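Local coordinates for protein salt-tolerant glutaminase (Micrococcus luteus, PDB 3IHA) that probably catalyses the hydrolysis of L-glutamine to L-glutamate and ammonium, at residues A65-T70 against P256-V261. Sequence-based numbering, arbitrary orientation.
Sequences ASKPFT and PAKSGV. With GLU (glutamic acid), chain C.
Ala65, in the 3-10 turn that leads into helix 67-84, lies against Lys258 of the edge strand 257-259, their CA atoms 5.2 Å apart. Here two elements of the beta-lactamase-like fold meet: a Ser64 to Lys67 sequence that matches the SxxK motif and leads into the helix, and, on the neighbouring strand and just past it, a K-S-G sequence, Lys258 to Gly260, that resembles the K(T/S)G motif of this fold. By analogy with the beta-lactamase-like enzymes, the two probably line the catalytic site. No hydrogen bond joins the two segments, so the contact rests on close packing around Ala65. The methylene chain of Lys258 crosses its backbone, CG lying 4.0 Å from Ala65 CA, while Ala65 CB sits 4.0 Å from Lys258 O. Next along the chain, Ser259 O and the CA of Gly260 come up to the backbone N of Ala65.

The two lysines approach each other by their ends. Lys258 sets out with CG anti to its backbone N (chi1 -170°), and bends at chi2 and chi4 carry the amine forward along its own strand, where NZ makes a weak bond to Ser259 O and a stronger one to Tyr243 OH. Lys67 reaches in from the helix, and its NZ is hydrogen-bonded to Ser64 OG and Met112 O. The two NZ atoms, of Lys67 and Lys258, stand 4.7 Å apart.

Beyond the strand, the chain at Gly260 and Val261 enters the glutamate pocket, whose ligand is also bonded to Gln63 and Asn167. Val261 flanks the ligand's side chain with both methyls. Glutamate OE2 takes a weak, bent hydrogen bond from the backbone N of Val261, 3.4 Å long with an angle of 128° at the hydrogen.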
# COMPACT_ATOMS: atom_id res chain seq x y z
N ALA A 65 -16.35 -8.42 10.53
CA ALA A 65 -15.85 -7.13 10.08
C ALA A 65 -15.67 -6.18 11.26
O ALA A 65 -15.26 -5.03 11.08
CB ALA A 65 -16.79 -6.53 9.04
N SER A 66 -15.98 -6.65 12.46
CA SER A 66 -15.86 -5.84 13.69
C SER A 66 -14.51 -6.05 14.36
O SER A 66 -14.11 -5.28 15.23
CB SER A 66 -16.94 -6.23 14.70
OG SER A 66 -16.53 -7.34 15.49
N LYS A 67 -13.81 -7.11 13.94
CA LYS A 67 -12.51 -7.47 14.49
C LYS A 67 -11.42 -6.40 14.40
O LYS A 67 -10.64 -6.24 15.33
CB LYS A 67 -12.04 -8.76 13.86
CG LYS A 67 -13.03 -9.91 13.99
CD LYS A 67 -12.38 -11.10 14.66
CE LYS A 67 -13.19 -12.36 14.49
NZ LYS A 67 -13.40 -12.68 13.06
N PRO A 68 -11.34 -5.67 13.28
CA PRO A 68 -10.28 -4.64 13.23
C PRO A 68 -10.54 -3.42 14.12
O PRO A 68 -9.62 -2.65 14.46
CB PRO A 68 -10.18 -4.28 11.75
CG PRO A 68 -11.49 -4.76 11.16
CD PRO A 68 -11.78 -6.02 11.92
N PHE A 69 -11.81 -3.25 14.48
CA PHE A 69 -12.22 -2.12 15.33
C PHE A 69 -11.90 -2.37 16.79
O PHE A 69 -11.42 -1.48 17.49
CB PHE A 69 -13.70 -1.83 15.10
CG PHE A 69 -13.99 -1.39 13.69
CD1 PHE A 69 -14.89 -2.08 12.90
CD2 PHE A 69 -13.29 -0.32 13.13
CE1 PHE A 69 -15.08 -1.71 11.56
CE2 PHE A 69 -13.48 0.05 11.81
CZ PHE A 69 -14.38 -0.65 11.02
N THR A 70 -12.12 -3.61 17.25
CA THR A 70 -11.80 -3.93 18.63
C THR A 70 -10.29 -4.11 18.82
O THR A 70 -9.76 -3.85 19.90
CB THR A 70 -12.59 -5.18 19.11
OG1 THR A 70 -12.56 -6.19 18.10
CG2 THR A 70 -14.06 -4.81 19.40
N PRO A 256 -7.36 -3.95 1.48
CA PRO A 256 -7.40 -4.58 2.80
C PRO A 256 -8.88 -4.68 3.19
O PRO A 256 -9.60 -3.68 3.23
CB PRO A 256 -6.62 -3.59 3.66
CG PRO A 256 -5.63 -3.01 2.68
CD PRO A 256 -6.51 -2.75 1.50
N ALA A 257 -9.34 -5.89 3.48
CA ALA A 257 -10.75 -6.04 3.78
C ALA A 257 -11.09 -7.25 4.59
O ALA A 257 -10.46 -8.29 4.45
CB ALA A 257 -11.52 -6.09 2.48
N LYS A 258 -12.10 -7.11 5.44
CA LYS A 258 -12.58 -8.22 6.25
C LYS A 258 -14.03 -8.41 5.90
O LYS A 258 -14.74 -7.44 5.72
CB LYS A 258 -12.47 -7.94 7.75
CG LYS A 258 -12.74 -9.19 8.60
CD LYS A 258 -11.60 -10.17 8.45
CE LYS A 258 -11.90 -11.50 9.09
NZ LYS A 258 -13.02 -12.22 8.39
N SER A 259 -14.45 -9.65 5.81
CA SER A 259 -15.82 -10.00 5.49
C SER A 259 -16.58 -10.51 6.74
O SER A 259 -15.99 -10.98 7.71
CB SER A 259 -15.79 -11.09 4.42
OG SER A 259 -17.03 -11.76 4.29
N GLY A 260 -17.91 -10.38 6.72
CA GLY A 260 -18.73 -10.86 7.81
C GLY A 260 -19.69 -11.92 7.29
O GLY A 260 -20.14 -11.84 6.15
N VAL A 261 -20.00 -12.92 8.11
CA VAL A 261 -20.91 -13.98 7.70
C VAL A 261 -22.38 -13.54 7.59
O VAL A 261 -23.24 -14.34 7.22
CB VAL A 261 -20.85 -15.18 8.67
CG1 VAL A 261 -19.44 -15.73 8.71
CG2 VAL A 261 -21.29 -14.75 10.05
N GLU C . -19.71 -13.90 14.46
CA GLU C . -19.10 -15.18 14.03
C GLU C . -18.58 -15.95 15.22
O GLU C . -18.39 -17.17 15.09
CB GLU C . -17.95 -14.93 13.06
CG GLU C . -18.38 -14.70 11.63
CD GLU C . -17.22 -14.67 10.68
OE1 GLU C . -16.30 -15.51 10.84
OE2 GLU C . -17.22 -13.81 9.77
OXT GLU C . -18.36 -15.30 16.26